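Local coordinates for protein phosphoribosylaminoimidazole carboxylase (Bombyx mori, PDB 4JA0) that probably catalyses two steps of de novo purine biosynthesis, through a SAICAR synthetase domain joined to an AIR carboxylase domain, at residues L36-R41 / S85-L90. Numbering follows the deposited sequence.
Sequences LLNKDR and SETAFL
The carbonyl oxygen of Thr87 takes the backbone N-H of Lys39 at 3.0 Å (N to O). Lys39 NZ stands 2.7 Å from that same Thr87 O. The lysine chain, bent at its last two torsions, brings NZ toward the start of strand 88-91, where it is hydrogen-bonded to Asn61 OD1 of helix 57-74. Two further backbone bonds, Leu37 N to Phe89 O (2.8 Å, nearly straight) and Phe89 N to Leu37 O, make these residues a hydrogen-bonded antiparallel pair. Strands 36-43 and 88-91 thereby join in the N-terminal antiparallel sheet of the SAICAR synthetase domain, where 36-43 also pairs with 22-25 and 88-91 with 80-83. On the face that carries Leu37 and Phe89, Leu37 CB sits over one face of the Phe89 ring, 4.0 Å from its centroid, while Lys39 CE meets the ring edge. Phe80 packs edge-to-face with Phe89; an alanine at Phe89 would probably leave a gap beside Phe80, Leu37 CB and Lys39 CE. On the opposite face, with CG anti to the backbone N (chi1 -175°), Leu36 turns its methyls to the partner strand: CD1 lies 3.7 Å from Ala88 CB, and CD2 touches Leu90 CD2.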
loop_
_atom_site.group_PDB
_atom_site.type_symbol
_atom_site.label_atom_id
_atom_site.label_comp_id
_atom_site.label_asym_id
_atom_site.label_seq_id
_atom_site.Cartn_x
_atom_site.Cartn_y
_atom_site.Cartn_z
ATOM N N LEU A 36 -19.476 18.669 -59.420
ATOM C CA LEU A 36 -20.615 17.782 -59.740
ATOM C C LEU A 36 -20.094 16.557 -60.482
ATOM O O LEU A 36 -19.354 16.684 -61.459
ATOM C CB LEU A 36 -21.679 18.498 -60.588
ATOM C CG LEU A 36 -23.033 17.852 -60.981
ATOM C CD1 LEU A 36 -22.953 16.772 -62.074
ATOM C CD2 LEU A 36 -23.744 17.284 -59.801
ATOM N N LEU A 37 -20.464 15.367 -60.028
ATOM C CA LEU A 37 -20.039 14.164 -60.735
ATOM C C LEU A 37 -21.252 13.599 -61.421
ATOM O O LEU A 37 -22.295 13.423 -60.795
ATOM C CB LEU A 37 -19.388 13.138 -59.793
ATOM C CG LEU A 37 -18.717 11.914 -60.449
ATOM C CD1 LEU A 37 -17.515 11.403 -59.656
ATOM C CD2 LEU A 37 -19.721 10.772 -60.651
ATOM N N ASN A 38 -21.119 13.368 -62.722
ATOM C CA ASN A 38 -22.214 12.867 -63.544
ATOM C C ASN A 38 -21.896 11.478 -64.103
ATOM O O ASN A 38 -20.939 11.328 -64.872
ATOM C CB ASN A 38 -22.466 13.844 -64.696
ATOM C CG ASN A 38 -23.849 13.710 -65.284
ATOM O OD1 ASN A 38 -24.711 12.988 -64.760
ATOM N ND2 ASN A 38 -24.074 14.404 -66.388
ATOM N N LYS A 39 -22.656 10.459 -63.710
ATOM C CA LYS A 39 -22.387 9.115 -64.228
ATOM C C LYS A 39 -23.048 8.856 -65.584
ATOM O O LYS A 39 -24.200 9.221 -65.804
ATOM C CB LYS A 39 -22.772 8.046 -63.202
ATOM C CG LYS A 39 -21.600 7.660 -62.280
ATOM C CD LYS A 39 -22.086 7.113 -60.950
ATOM C CE LYS A 39 -22.380 8.238 -59.968
ATOM N NZ LYS A 39 -23.306 9.296 -60.502
ATOM N N ASP A 40 -22.312 8.198 -66.479
ATOM C CA ASP A 40 -22.770 7.957 -67.848
ATOM C C ASP A 40 -23.241 6.521 -68.017
ATOM O O ASP A 40 -22.798 5.633 -67.291
ATOM C CB ASP A 40 -21.656 8.268 -68.848
ATOM N N ARG A 41 -24.122 6.290 -68.988
ATOM C CA ARG A 41 -24.714 4.965 -69.161
ATOM C C ARG A 41 -23.851 4.031 -70.006
ATOM O O ARG A 41 -24.331 3.441 -70.976
ATOM C CB ARG A 41 -26.130 5.044 -69.759
ATOM C CG ARG A 41 -27.288 5.094 -68.741
ATOM C CD ARG A 41 -28.631 5.453 -69.395
ATOM N NE ARG A 41 -28.683 6.795 -69.966
ATOM C CZ ARG A 41 -29.162 7.858 -69.325
ATOM N NH1 ARG A 41 -29.671 7.730 -68.106
ATOM N NH2 ARG A 41 -29.168 9.048 -69.915
ATOM N N SER A 85 -28.980 14.526 -58.520
ATOM C CA SER A 85 -30.081 13.973 -59.287
ATOM C C SER A 85 -29.980 12.461 -59.294
ATOM O O SER A 85 -29.278 11.854 -58.496
ATOM C CB SER A 85 -30.057 14.472 -60.733
ATOM O OG SER A 85 -28.821 14.178 -61.356
ATOM N N GLU A 86 -30.664 11.866 -60.251
ATOM C CA GLU A 86 -30.812 10.427 -60.319
ATOM C C GLU A 86 -29.558 9.788 -60.899
ATOM O O GLU A 86 -29.327 8.584 -60.739
ATOM C CB GLU A 86 -32.068 10.109 -61.144
ATOM C CG GLU A 86 -33.397 10.483 -60.422
ATOM C CD GLU A 86 -33.523 11.968 -60.024
ATOM O OE1 GLU A 86 -32.758 12.816 -60.541
ATOM O OE2 GLU A 86 -34.387 12.289 -59.176
ATOM N N THR A 87 -28.745 10.612 -61.556
ATOM C CA THR A 87 -27.543 10.127 -62.217
ATOM C C THR A 87 -26.281 10.854 -61.770
ATOM O O THR A 87 -25.167 10.457 -62.125
ATOM C CB THR A 87 -27.674 10.287 -63.733
ATOM O OG1 THR A 87 -28.191 11.599 -64.011
ATOM C CG2 THR A 87 -28.627 9.242 -64.297
ATOM N N ALA A 88 -26.457 11.890 -60.953
ATOM C CA ALA A 88 -25.335 12.727 -60.533
ATOM C C ALA A 88 -25.302 13.000 -59.026
ATOM O O ALA A 88 -26.305 12.850 -58.334
ATOM C CB ALA A 88 -25.340 14.044 -61.320
ATOM N N PHE A 89 -24.133 13.386 -58.526
ATOM C CA PHE A 89 -24.008 13.808 -57.135
ATOM C C PHE A 89 -23.002 14.939 -56.909
ATOM O O PHE A 89 -22.098 15.158 -57.719
ATOM C CB PHE A 89 -23.672 12.626 -56.215
ATOM C CG PHE A 89 -22.282 12.076 -56.397
ATOM C CD1 PHE A 89 -21.187 12.695 -55.802
ATOM C CD2 PHE A 89 -22.074 10.919 -57.128
ATOM C CE1 PHE A 89 -19.913 12.192 -55.961
ATOM C CE2 PHE A 89 -20.808 10.407 -57.287
ATOM C CZ PHE A 89 -19.725 11.041 -56.700
ATOM N N LEU A 90 -23.151 15.611 -55.771
ATOM C CA LEU A 90 -22.268 16.691 -55.370
ATOM C C LEU A 90 -21.146 16.195 -54.493
ATOM O O LEU A 90 -21.361 15.485 -53.503
ATOM C CB LEU A 90 -23.044 17.770 -54.620
ATOM C CG LEU A 90 -23.983 18.451 -55.599
ATOM C CD1 LEU A 90 -25.065 19.261 -54.898
ATOM C CD2 LEU A 90 -23.135 19.322 -56.523
#